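Local coordinates for major capsid protein P2 (Pseudoalteromonas phage pm2, PDB 2VVF) that forms the outer protein shell of a membrane-containing marine bacteriophage, assembling as trimers of double jelly-roll subunits, at residues R195-L207 with V214-E226. Sequence-based numbering, arbitrary orientation.
Sequences RDLLKKADNDYIL and VLDNTYTIDFMLE
Within the C-terminal jelly roll of this double jelly-roll coat protein, Y219 and N203 join strand 218-222 to the helix that leaves strand 192-199, outermost in its sheet within this chain. CG of Y219 stands anti to the backbone N (chi1 -168°), which carries the ring to the junction of strand 192-199 and the helix. Its OH donates to the backbone O of L198, in the strand, at 2.7 Å, from above the carbonyl plane. The N203 amide lies over one face of the ring, the two planes 14° apart. From this stack N203 ND2 gives a nearly straight bond of 2.9 Å to the O of T220, which lies in the amide plane. One asparagine therefore both covers the tyrosine and grips the strand backbone.

R195 ties down the other end of the strand. Its NH2 donates to D222 O at 2.7 Å, with the acceptor at the guanidinium edge. F223 and I221 CG2 lie over one guanidinium face. In between, L207 supplies the apolar filling: CD1 rests on T220 CB, while L207 CD2 lies 3.9 Å from L225 CD2 and also touches D222 CB. I206 CG2 meets L225 CD1. On the partly exposed side, K200 NZ forms a salt bridge with D204 OD2 on its syn side at 3.1 Å. Water 1 links the same NZ to L215 O. V214 crosses D204 at about a right angle, its CG1 beside OD2.

The axes of helix 200-207 and strand 218-222 approach to 8.9 Å at 53°. Strand 192-199 pairs with 182-189 in one sheet, and 218-222 pairs with 171-178 in the other, so the contact bridges the two sheets of the jelly roll. R71 of helix 63-71 binds D222 OD2, and F4 of a neighbouring subunit makes a cation-pi contact with R195.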
loop_
_atom_site.group_PDB
_atom_site.type_symbol
_atom_site.label_atom_id
_atom_site.label_comp_id
_atom_site.label_asym_id
_atom_site.label_seq_id
_atom_site.Cartn_x
_atom_site.Cartn_y
_atom_site.Cartn_z
ATOM N N ARG A 195 6.897 21.652 -15.150
ATOM C CA ARG A 195 7.752 20.498 -15.371
ATOM C C ARG A 195 8.907 20.934 -16.263
ATOM O O ARG A 195 8.722 21.212 -17.446
ATOM C CB ARG A 195 6.974 19.354 -16.025
ATOM C CG ARG A 195 5.818 18.829 -15.189
ATOM C CD ARG A 195 6.285 17.782 -14.194
ATOM N NE ARG A 195 5.230 17.406 -13.256
ATOM C CZ ARG A 195 4.725 16.181 -13.155
ATOM N NH1 ARG A 195 5.177 15.209 -13.933
ATOM N NH2 ARG A 195 3.766 15.927 -12.276
ATOM N N ASP A 196 10.088 21.045 -15.671
ATOM C CA ASP A 196 11.269 21.452 -16.411
ATOM C C ASP A 196 11.510 20.461 -17.540
ATOM O O ASP A 196 10.899 19.393 -17.578
ATOM C CB ASP A 196 12.482 21.473 -15.478
ATOM C CG ASP A 196 13.246 22.778 -15.544
ATOM O OD1 ASP A 196 13.105 23.500 -16.552
ATOM O OD2 ASP A 196 13.998 23.076 -14.590
ATOM N N LEU A 197 12.404 20.811 -18.457
ATOM C CA LEU A 197 12.746 19.910 -19.546
ATOM C C LEU A 197 13.405 18.689 -18.912
ATOM O O LEU A 197 14.626 18.632 -18.769
ATOM C CB LEU A 197 13.710 20.591 -20.522
ATOM C CG LEU A 197 13.984 19.861 -21.839
ATOM C CD1 LEU A 197 12.688 19.569 -22.573
ATOM C CD2 LEU A 197 14.930 20.666 -22.712
ATOM N N LEU A 198 12.577 17.741 -18.478
ATOM C CA LEU A 198 13.059 16.534 -17.813
ATOM C C LEU A 198 13.419 15.431 -18.796
ATOM O O LEU A 198 12.615 15.062 -19.650
ATOM C CB LEU A 198 12.007 16.002 -16.835
ATOM C CG LEU A 198 11.747 16.784 -15.549
ATOM C CD1 LEU A 198 11.061 15.905 -14.511
ATOM C CD2 LEU A 198 13.036 17.374 -14.998
ATOM N N LYS A 199 14.618 14.877 -18.646
ATOM C CA LYS A 199 15.058 13.784 -19.501
ATOM C C LYS A 199 14.203 12.558 -19.207
ATOM O O LYS A 199 13.767 12.359 -18.075
ATOM C CB LYS A 199 16.529 13.467 -19.232
ATOM C CG LYS A 199 17.429 13.607 -20.444
ATOM C CD LYS A 199 18.862 13.870 -20.024
ATOM C CE LYS A 199 18.975 15.174 -19.254
ATOM N NZ LYS A 199 20.379 15.669 -19.187
ATOM N N LYS A 200 13.967 11.738 -20.225
ATOM C CA LYS A 200 13.156 10.535 -20.070
ATOM C C LYS A 200 13.577 9.690 -18.868
ATOM O O LYS A 200 12.739 9.271 -18.072
ATOM C CB LYS A 200 13.194 9.690 -21.344
ATOM C CG LYS A 200 12.585 8.306 -21.186
ATOM C CD LYS A 200 12.270 7.685 -22.537
ATOM C CE LYS A 200 11.507 6.380 -22.378
ATOM N NZ LYS A 200 10.121 6.609 -21.889
ATOM N N ALA A 201 14.877 9.439 -18.742
ATOM C CA ALA A 201 15.397 8.640 -17.637
ATOM C C ALA A 201 15.034 9.244 -16.282
ATOM O O ALA A 201 14.748 8.521 -15.326
ATOM C CB ALA A 201 16.902 8.475 -17.760
ATOM N N ASP A 202 15.044 10.572 -16.207
ATOM C CA ASP A 202 14.723 11.276 -14.970
ATOM C C ASP A 202 13.225 11.262 -14.687
ATOM O O ASP A 202 12.801 11.069 -13.545
ATOM C CB ASP A 202 15.240 12.715 -15.024
ATOM C CG ASP A 202 16.752 12.791 -14.953
ATOM O OD1 ASP A 202 17.351 11.997 -14.196
ATOM O OD2 ASP A 202 17.342 13.630 -15.665
ATOM N N ASN A 203 12.430 11.459 -15.734
ATOM C CA ASN A 203 10.978 11.448 -15.604
ATOM C C ASN A 203 10.504 10.052 -15.212
ATOM O O ASN A 203 9.648 9.895 -14.339
ATOM C CB ASN A 203 10.324 11.867 -16.923
ATOM C CG ASN A 203 8.810 11.886 -16.842
ATOM O OD1 ASN A 203 8.221 12.809 -16.278
ATOM N ND2 ASN A 203 8.172 10.865 -17.404
ATOM N N ASP A 204 11.069 9.044 -15.867
ATOM C CA ASP A 204 10.713 7.654 -15.608
ATOM C C ASP A 204 11.111 7.209 -14.201
ATOM O O ASP A 204 10.482 6.322 -13.622
ATOM C CB ASP A 204 11.341 6.738 -16.660
ATOM C CG ASP A 204 10.699 6.898 -18.029
ATOM O OD1 ASP A 204 9.837 7.791 -18.184
ATOM O OD2 ASP A 204 11.055 6.129 -18.949
ATOM N N TYR A 205 12.152 7.831 -13.656
ATOM C CA TYR A 205 12.613 7.499 -12.313
ATOM C C TYR A 205 11.600 7.991 -11.285
ATOM O O TYR A 205 11.286 7.290 -10.322
ATOM C CB TYR A 205 13.991 8.112 -12.043
ATOM C CG TYR A 205 14.443 7.998 -10.604
ATOM C CD1 TYR A 205 14.933 6.799 -10.101
ATOM C CD2 TYR A 205 14.372 9.086 -9.746
ATOM C CE1 TYR A 205 15.340 6.689 -8.783
ATOM C CE2 TYR A 205 14.778 8.987 -8.428
ATOM C CZ TYR A 205 15.262 7.787 -7.952
ATOM O OH TYR A 205 15.665 7.685 -6.640
ATOM N N ILE A 206 11.081 9.195 -11.500
ATOM C CA ILE A 206 10.087 9.764 -10.598
ATOM C C ILE A 206 8.803 8.940 -10.647
ATOM O O ILE A 206 8.170 8.699 -9.618
ATOM C CB ILE A 206 9.819 11.248 -10.907
ATOM C CG1 ILE A 206 11.111 12.060 -10.781
ATOM C CG2 ILE A 206 8.763 11.799 -9.970
ATOM C CD1 ILE A 206 11.032 13.439 -11.404
ATOM N N LEU A 207 8.431 8.499 -11.845
ATOM C CA LEU A 207 7.232 7.687 -12.018
ATOM C C LEU A 207 7.346 6.416 -11.181
ATOM O O LEU A 207 6.473 6.117 -10.366
ATOM C CB LEU A 207 7.038 7.323 -13.493
ATOM C CG LEU A 207 6.493 8.402 -14.431
ATOM C CD1 LEU A 207 6.587 7.940 -15.876
ATOM C CD2 LEU A 207 5.060 8.768 -14.074
ATOM N N VAL A 214 6.668 2.108 -15.980
ATOM C CA VAL A 214 6.941 2.856 -17.201
ATOM C C VAL A 214 6.503 2.064 -18.429
ATOM O O VAL A 214 6.877 0.902 -18.600
ATOM C CB VAL A 214 8.423 3.273 -17.285
ATOM C CG1 VAL A 214 8.689 4.051 -18.563
ATOM C CG2 VAL A 214 8.818 4.090 -16.061
ATOM N N LEU A 215 5.694 2.694 -19.276
ATOM C CA LEU A 215 5.200 2.050 -20.488
ATOM C C LEU A 215 6.176 2.249 -21.641
ATOM O O LEU A 215 6.787 3.309 -21.773
ATOM C CB LEU A 215 3.822 2.598 -20.866
ATOM C CG LEU A 215 2.726 2.479 -19.804
ATOM C CD1 LEU A 215 1.434 3.127 -20.287
ATOM C CD2 LEU A 215 2.498 1.022 -19.418
ATOM N N ASP A 216 6.317 1.223 -22.475
ATOM C CA ASP A 216 7.223 1.280 -23.616
ATOM C C ASP A 216 6.819 2.363 -24.611
ATOM O O ASP A 216 5.636 2.546 -24.897
ATOM C CB ASP A 216 7.285 -0.076 -24.319
ATOM C CG ASP A 216 7.897 -1.153 -23.448
ATOM O OD1 ASP A 216 8.419 -0.817 -22.366
ATOM O OD2 ASP A 216 7.854 -2.337 -23.847
ATOM N N ASN A 217 7.813 3.066 -25.143
ATOM C CA ASN A 217 7.578 4.117 -26.127
ATOM C C ASN A 217 6.527 5.119 -25.662
ATOM O O ASN A 217 5.692 5.570 -26.447
ATOM C CB ASN A 217 7.180 3.509 -27.474
ATOM C CG ASN A 217 8.157 2.446 -27.943
ATOM O OD1 ASN A 217 9.370 2.658 -27.947
ATOM N ND2 ASN A 217 7.632 1.290 -28.329
ATOM N N THR A 218 6.588 5.471 -24.380
ATOM C CA THR A 218 5.650 6.415 -23.789
ATOM C C THR A 218 6.325 7.343 -22.790
ATOM O O THR A 218 7.100 6.897 -21.947
ATOM C CB THR A 218 4.473 5.699 -23.098
ATOM O OG1 THR A 218 3.989 4.641 -23.933
ATOM C CG2 THR A 218 3.353 6.690 -22.820
ATOM N N TYR A 219 5.988 8.627 -22.861
ATOM C CA TYR A 219 6.489 9.612 -21.913
ATOM C C TYR A 219 5.278 10.086 -21.124
ATOM O O TYR A 219 4.448 10.839 -21.635
ATOM C CB TYR A 219 7.140 10.792 -22.632
ATOM C CG TYR A 219 7.933 11.698 -21.718
ATOM C CD1 TYR A 219 9.319 11.605 -21.647
ATOM C CD2 TYR A 219 7.298 12.646 -20.925
ATOM C CE1 TYR A 219 10.048 12.429 -20.814
ATOM C CE2 TYR A 219 8.019 13.478 -20.091
ATOM C CZ TYR A 219 9.393 13.366 -20.039
ATOM O OH TYR A 219 10.115 14.192 -19.209
ATOM N N THR A 220 5.155 9.594 -19.896
ATOM C CA THR A 220 4.016 9.921 -19.052
ATOM C C THR A 220 4.257 11.103 -18.124
ATOM O O THR A 220 5.251 11.147 -17.394
ATOM C CB THR A 220 3.535 8.688 -18.259
ATOM O OG1 THR A 220 2.990 7.716 -19.163
ATOM C CG2 THR A 220 2.477 9.085 -17.241
ATOM N N ILE A 221 3.324 12.049 -18.145
ATOM C CA ILE A 221 3.375 13.210 -17.269
ATOM C C ILE A 221 2.249 13.055 -16.256
ATOM O O ILE A 221 1.128 13.513 -16.481
ATOM C CB ILE A 221 3.250 14.525 -18.052
ATOM C CG1 ILE A 221 4.517 14.780 -18.872
ATOM C CG2 ILE A 221 2.982 15.686 -17.102
ATOM C CD1 ILE A 221 4.415 15.973 -19.795
ATOM N N ASP A 222 2.547 12.356 -15.166
ATOM C CA ASP A 222 1.574 12.085 -14.114
ATOM C C ASP A 222 1.421 13.274 -13.171
ATOM O O ASP A 222 2.372 13.661 -12.490
ATOM C CB ASP A 222 2.004 10.847 -13.325
ATOM C CG ASP A 222 0.833 10.092 -12.741
ATOM O OD1 ASP A 222 -0.164 10.739 -12.356
ATOM O OD2 ASP A 222 0.918 8.849 -12.651
ATOM N N PHE A 223 0.221 13.845 -13.130
ATOM C CA PHE A 223 -0.056 14.989 -12.265
ATOM C C PHE A 223 -0.686 14.548 -10.947
ATOM O O PHE A 223 -1.048 15.379 -10.115
ATOM C CB PHE A 223 -0.982 15.986 -12.969
ATOM C CG PHE A 223 -0.380 16.622 -14.190
ATOM C CD1 PHE A 223 0.708 17.474 -14.080
ATOM C CD2 PHE A 223 -0.915 16.387 -15.444
ATOM C CE1 PHE A 223 1.260 18.064 -15.206
ATOM C CE2 PHE A 223 -0.370 16.976 -16.571
ATOM C CZ PHE A 223 0.719 17.815 -16.451
ATOM N N MET A 224 -0.823 13.238 -10.766
ATOM C CA MET A 224 -1.417 12.689 -9.550
ATOM C C MET A 224 -0.554 11.577 -8.968
ATOM O O MET A 224 -1.068 10.558 -8.503
ATOM C CB MET A 224 -2.823 12.150 -9.839
ATOM C CG MET A 224 -3.852 13.225 -10.142
ATOM S SD MET A 224 -5.542 12.632 -9.944
ATOM C CE MET A 224 -5.447 11.050 -10.787
ATOM N N LEU A 225 0.760 11.779 -8.994
ATOM C CA LEU A 225 1.706 10.789 -8.490
ATOM C C LEU A 225 1.452 10.381 -7.036
ATOM O O LEU A 225 1.635 9.219 -6.668
ATOM C CB LEU A 225 3.145 11.280 -8.676
ATOM C CG LEU A 225 3.688 11.216 -10.106
ATOM C CD1 LEU A 225 4.937 12.074 -10.255
ATOM C CD2 LEU A 225 3.970 9.777 -10.517
ATOM N N GLU A 226 1.026 11.335 -6.217
ATOM C CA GLU A 226 0.748 11.069 -4.808
ATOM C C GLU A 226 -0.640 10.473 -4.592
ATOM O O GLU A 226 -0.956 9.997 -3.502
ATOM C CB GLU A 226 0.872 12.352 -3.990
ATOM C CG GLU A 226 2.279 12.903 -3.885
ATOM C CD GLU A 226 2.328 14.174 -3.065
ATOM O OE1 GLU A 226 1.873 15.223 -3.566
ATOM O OE2 GLU A 226 2.781 14.114 -1.904
HETATM O O HOH W 1 9.219 4.170 -22.318
#